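Local coordinates for putative 3-hydroxybutyryl-CoA dehydratase (Rhodopseudomonas palustris, PDB 3HIN), which probably catalyses the reversible hydration of short-chain 2-enoyl-CoA thioesters, at residues I110-G115 with D199-L204; L18-V23 with K49-D54. All blocks are in the same frame, centred on the assembly; numbering follows the deposited sequence.

Interaction 1. Residues I110-G115 with D199-L204; sequences IAALKG and DKALEL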
loop_
_atom_site.group_PDB
_atom_site.type_symbol
_atom_site.label_atom_id
_atom_site.label_comp_id
_atom_site.label_asym_id
_atom_site.label_seq_id
_atom_site.Cartn_x
_atom_site.Cartn_y
_atom_site.Cartn_z
ATOM N N ILE A 110 -1.541 -27.504 4.506
ATOM C CA ILE A 110 -2.110 -27.593 5.819
ATOM C C ILE A 110 -0.967 -27.517 6.820
ATOM O O ILE A 110 -0.018 -28.271 6.701
ATOM C CB ILE A 110 -2.935 -28.954 5.986
ATOM C CG1 ILE A 110 -4.020 -29.061 4.892
ATOM C CG2 ILE A 110 -3.585 -29.075 7.396
ATOM C CD1 ILE A 110 -3.854 -30.241 4.017
ATOM N N ALA A 111 -1.082 -26.669 7.830
ATOM C CA ALA A 111 -0.053 -26.596 8.884
ATOM C C ALA A 111 -0.578 -27.258 10.170
ATOM O O ALA A 111 -1.678 -26.932 10.636
ATOM C CB ALA A 111 0.307 -25.126 9.143
ATOM N N ALA A 112 0.184 -28.202 10.715
ATOM C CA ALA A 112 -0.168 -28.874 11.930
ATOM C C ALA A 112 0.510 -28.122 13.042
ATOM O O ALA A 112 1.749 -28.065 13.065
ATOM C CB ALA A 112 0.291 -30.382 11.853
ATOM N N LEU A 113 -0.261 -27.455 13.909
ATOM C CA LEU A 113 0.335 -26.582 14.934
ATOM C C LEU A 113 0.375 -27.211 16.343
ATOM O O LEU A 113 -0.570 -27.830 16.785
ATOM C CB LEU A 113 -0.370 -25.232 14.952
ATOM C CG LEU A 113 -0.580 -24.590 13.572
ATOM C CD1 LEU A 113 -1.324 -23.279 13.798
ATOM C CD2 LEU A 113 0.734 -24.327 12.864
ATOM N N LYS A 114 1.503 -27.108 17.026
ATOM C CA LYS A 114 1.588 -27.533 18.439
ATOM C C LYS A 114 2.616 -26.633 19.091
ATOM O O LYS A 114 3.389 -26.040 18.373
ATOM C CB LYS A 114 2.080 -28.996 18.535
ATOM C CG LYS A 114 3.496 -29.250 17.963
ATOM C CD LYS A 114 3.732 -30.763 17.871
ATOM C CE LYS A 114 4.948 -31.033 17.004
ATOM N NZ LYS A 114 5.258 -32.516 16.794
ATOM N N GLY A 115 2.630 -26.551 20.427
ATOM C CA GLY A 115 3.675 -25.844 21.168
ATOM C C GLY A 115 3.836 -24.452 20.575
ATOM O O GLY A 115 2.890 -23.838 20.166
ATOM N N ASP A 199 -1.824 -35.953 12.732
ATOM C CA ASP A 199 -2.794 -36.974 12.342
ATOM C C ASP A 199 -3.979 -36.279 11.682
ATOM O O ASP A 199 -4.368 -36.641 10.580
ATOM C CB ASP A 199 -3.211 -37.764 13.580
ATOM C CG ASP A 199 -2.185 -38.870 13.952
ATOM O OD1 ASP A 199 -1.295 -39.225 13.128
ATOM O OD2 ASP A 199 -2.300 -39.435 15.069
ATOM N N LYS A 200 -4.526 -35.259 12.334
ATOM C CA LYS A 200 -5.663 -34.540 11.741
ATOM C C LYS A 200 -5.253 -33.919 10.380
ATOM O O LYS A 200 -5.964 -34.037 9.366
ATOM C CB LYS A 200 -6.235 -33.468 12.686
ATOM C CG LYS A 200 -7.402 -32.693 12.047
ATOM C CD LYS A 200 -8.636 -33.649 11.860
ATOM C CE LYS A 200 -9.939 -32.888 11.624
ATOM N NZ LYS A 200 -11.105 -33.792 11.391
ATOM N N ALA A 201 -4.087 -33.294 10.347
ATOM C CA ALA A 201 -3.674 -32.548 9.170
ATOM C C ALA A 201 -3.544 -33.526 8.056
ATOM O O ALA A 201 -3.876 -33.194 6.905
ATOM C CB ALA A 201 -2.339 -31.819 9.403
ATOM N N LEU A 202 -3.068 -34.730 8.377
ATOM C CA LEU A 202 -2.914 -35.723 7.343
ATOM C C LEU A 202 -4.265 -36.270 6.869
ATOM O O LEU A 202 -4.456 -36.528 5.682
ATOM C CB LEU A 202 -1.980 -36.828 7.794
ATOM C CG LEU A 202 -1.493 -37.796 6.695
ATOM C CD1 LEU A 202 -0.678 -37.143 5.586
ATOM C CD2 LEU A 202 -0.679 -39.031 7.255
ATOM N N GLU A 203 -5.236 -36.448 7.740
ATOM C CA GLU A 203 -6.529 -36.802 7.172
ATOM C C GLU A 203 -7.156 -35.675 6.319
ATOM O O GLU A 203 -7.805 -35.954 5.318
ATOM C CB GLU A 203 -7.495 -37.346 8.225
ATOM C CG GLU A 203 -8.062 -36.258 9.069
ATOM C CD GLU A 203 -9.535 -36.465 9.439
ATOM O OE1 GLU A 203 -9.813 -37.500 10.106
ATOM O OE2 GLU A 203 -10.359 -35.547 9.117
ATOM N N LEU A 204 -6.962 -34.412 6.698
ATOM C CA LEU A 204 -7.364 -33.310 5.835
ATOM C C LEU A 204 -6.643 -33.346 4.515
ATOM O O LEU A 204 -7.251 -33.112 3.491
ATOM C CB LEU A 204 -7.171 -31.948 6.489
ATOM C CG LEU A 204 -8.042 -31.747 7.736
ATOM C CD1 LEU A 204 -7.731 -30.414 8.353
ATOM C CD2 LEU A 204 -9.483 -31.740 7.390
#
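I110 and A112 meet A201 and L204 without any ring or side-chain amide, so the flat groups reached across the contact are backbone ones of the helix. CD1 of I110 lies over the face of the L204 carbonyl, 4.2 Å from its C, and meets O of A201 (4.1 Å) from about 21° out of that carbonyl's plane. The main contact is made by methyl groups. CG2 of I110 approaches CB of A201 to 3.6 Å, and from another direction CB of A112 stands 3.9 Å from the same A201 CB. The alanine methyl thus sits between the two strand side chains. With CG2 anti to the backbone N and CG1 beside it (chi1 -56°), I110 sends one branch to A201 and the other along to the next helical turn. L204 adds a looser flank, its CD1 4.5 Å from CG2 of I110. Small alanines on both elements bring CA of A112 within 5.8 Å of CA of A201. Away from these methyls, K200 NZ forms a salt bridge with E203 OE2, meeting it from above the carboxylate plane. The axes of strand 110-113 and helix 199-204 run nearly antiparallel, at 166°, as in alpha/beta packing. Strand 109-113 lies between strands 61-66 and 130-134; helix 197-208 lies over this face of the sheet, where K200 and L204 also touch strands 130-134 and 190-192 and L202 reaches strand 26-31.

Interaction 2. Residues L18-V23 with K49-D54; sequences LVVDTV and KDCLTD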
loop_
_atom_site.group_PDB
_atom_site.type_symbol
_atom_site.label_atom_id
_atom_site.label_comp_id
_atom_site.label_asym_id
_atom_site.label_seq_id
_atom_site.Cartn_x
_atom_site.Cartn_y
_atom_site.Cartn_z
ATOM N N LEU A 18 15.056 -30.208 7.550
ATOM C CA LEU A 18 13.650 -30.510 7.152
ATOM C C LEU A 18 13.592 -32.013 7.096
ATOM O O LEU A 18 14.600 -32.609 6.821
ATOM C CB LEU A 18 13.304 -29.961 5.745
ATOM C CG LEU A 18 13.162 -28.438 5.616
ATOM C CD1 LEU A 18 12.759 -28.092 4.193
ATOM C CD2 LEU A 18 12.187 -27.804 6.646
ATOM N N VAL A 19 12.443 -32.615 7.403
ATOM C CA VAL A 19 12.245 -34.005 7.150
ATOM C C VAL A 19 11.040 -34.167 6.255
ATOM O O VAL A 19 9.898 -33.933 6.690
ATOM C CB VAL A 19 11.997 -34.780 8.452
ATOM C CG1 VAL A 19 11.366 -36.196 8.103
ATOM C CG2 VAL A 19 13.306 -34.845 9.317
ATOM N N VAL A 20 11.302 -34.599 5.037
ATOM C CA VAL A 20 10.342 -34.607 3.944
ATOM C C VAL A 20 9.943 -36.037 3.567
ATOM O O VAL A 20 10.799 -36.871 3.203
ATOM C CB VAL A 20 10.986 -33.979 2.688
ATOM C CG1 VAL A 20 9.999 -33.947 1.547
ATOM C CG2 VAL A 20 11.558 -32.587 2.979
ATOM N N ASP A 21 8.659 -36.342 3.626
ATOM C CA ASP A 21 8.214 -37.671 3.166
ATOM C C ASP A 21 7.029 -37.467 2.253
ATOM O O ASP A 21 6.521 -36.371 2.125
ATOM C CB ASP A 21 7.822 -38.566 4.348
ATOM C CG ASP A 21 7.984 -40.050 4.046
ATOM O OD1 ASP A 21 8.458 -40.452 2.941
ATOM O OD2 ASP A 21 7.617 -40.830 4.939
ATOM N N THR A 22 6.557 -38.558 1.685
ATOM C CA THR A 22 5.416 -38.559 0.807
ATOM C C THR A 22 4.579 -39.673 1.369
ATOM O O THR A 22 5.023 -40.829 1.349
ATOM C CB THR A 22 5.867 -38.921 -0.603
ATOM O OG1 THR A 22 6.661 -37.845 -1.075
ATOM C CG2 THR A 22 4.670 -39.110 -1.565
ATOM N N VAL A 23 3.404 -39.338 1.913
ATOM C CA VAL A 23 2.467 -40.369 2.356
ATOM C C VAL A 23 1.228 -40.371 1.447
ATOM O O VAL A 23 0.405 -39.460 1.519
ATOM C CB VAL A 23 2.062 -40.192 3.814
ATOM C CG1 VAL A 23 1.283 -41.452 4.285
ATOM C CG2 VAL A 23 3.290 -39.966 4.683
ATOM N N LYS A 49 11.573 -23.472 0.386
ATOM C CA LYS A 49 11.243 -23.015 -0.930
ATOM C C LYS A 49 11.468 -24.111 -1.984
ATOM O O LYS A 49 10.628 -24.319 -2.872
ATOM C CB LYS A 49 12.135 -21.836 -1.226
ATOM C CG LYS A 49 11.820 -21.068 -2.479
ATOM C CD LYS A 49 12.757 -19.842 -2.522
ATOM C CE LYS A 49 13.106 -19.460 -3.939
ATOM N NZ LYS A 49 12.095 -18.434 -4.356
ATOM N N ASP A 50 12.609 -24.791 -1.871
ATOM C CA ASP A 50 12.936 -25.920 -2.731
ATOM C C ASP A 50 11.870 -26.991 -2.710
ATOM O O ASP A 50 11.457 -27.431 -3.767
ATOM C CB ASP A 50 14.272 -26.563 -2.342
ATOM C CG ASP A 50 15.475 -25.831 -2.917
ATOM O OD1 ASP A 50 15.250 -24.794 -3.618
ATOM O OD2 ASP A 50 16.642 -26.278 -2.651
ATOM N N CYS A 51 11.437 -27.420 -1.522
ATOM C CA CYS A 51 10.418 -28.482 -1.451
ATOM C C CYS A 51 9.135 -28.052 -2.150
ATOM O O CYS A 51 8.476 -28.871 -2.739
ATOM C CB CYS A 51 10.013 -28.752 -0.030
ATOM S SG CYS A 51 11.222 -29.585 0.848
ATOM N N LEU A 52 8.783 -26.770 -2.043
ATOM C CA LEU A 52 7.615 -26.250 -2.757
ATOM C C LEU A 52 7.892 -25.757 -4.206
ATOM O O LEU A 52 7.044 -25.133 -4.807
ATOM C CB LEU A 52 6.959 -25.175 -1.923
ATOM C CG LEU A 52 6.877 -25.513 -0.437
ATOM C CD1 LEU A 52 6.627 -24.265 0.405
ATOM C CD2 LEU A 52 5.751 -26.506 -0.227
ATOM N N THR A 53 9.058 -26.046 -4.783
ATOM C CA THR A 53 9.260 -25.683 -6.195
ATOM C C THR A 53 9.093 -26.949 -7.039
ATOM O O THR A 53 9.660 -27.979 -6.705
ATOM C CB THR A 53 10.638 -24.978 -6.371
ATOM O OG1 THR A 53 10.622 -23.819 -5.525
ATOM C CG2 THR A 53 10.855 -24.491 -7.830
ATOM N N ASP A 54 8.286 -26.880 -8.108
ATOM C CA ASP A 54 8.147 -28.004 -9.047
ATOM C C ASP A 54 7.717 -29.250 -8.293
ATOM O O ASP A 54 8.338 -30.313 -8.407
ATOM C CB ASP A 54 9.471 -28.303 -9.795
ATOM C CG ASP A 54 9.895 -27.163 -10.711
ATOM O OD1 ASP A 54 9.025 -26.395 -11.191
ATOM O OD2 ASP A 54 11.110 -27.023 -10.955
#
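C51 turns its SG beside its own backbone N and anti to the carbonyl carbon (chi1 -73°), which aims the sulfur from the last turn of the helix at the strand. V20 answers with CG2, placed beside the backbone N while CG1 takes the position anti to it (chi1 -179°). The two atoms, V20 CG2 and C51 SG, come within 3.7 Å of each other. L18, two residues earlier on the same face of the strand, extends its side chain until CD1 lies 4.0 Å from SG of C51. Seen from the sulfur, these methyls lie about 78° apart, so SG rests across the gap between neighbouring side chains and does not press on one alone. The contact is apolar, and no hydrogen bond links the two segments. The backbones remain well separated, with CA of V20 8.2 Å from CA of C51. L18 is buried and also packs on L44 and A47 of the helix, whereas V20 lies at the open margin of the contact. Just beyond C51 the helix ends: L52 leaves helical angles, and N of T53 bonds to O of D50 at 3.0 Å. T53 OG1 donates a hydrogen bond back to O of K49, 2.7 Å away and above the carbonyl plane, tying the exit turn to the last helical residues. C51 also touches I29, so it packs on both arms of the beta-hairpin formed by strands 18-23 and 26-31. A helix laid over such an edge hairpin of the central sheet is consistent with the crotonase fold expected of this family.

In the fold
Interactions 1 and 2 each lay a helix on the same mixed sheet, but on opposite faces: L202 beside interaction 1 touches V26 and T28 of strand 26-31, while V20 and C51 of interaction 2 touch L27 and I29. Their centres are 16 Å apart. Interaction 1 uses an inner strand and is largely buried; interaction 2 uses an edge strand, 18-23, and grades from a buried leucine to an exposed valine. Both are apolar and lack hydrogen bonds between segments. In interaction 1, however, small methyls permit close backbone approach, whereas in interaction 2 one sulfur spans a wider gap and buries about half as much surface.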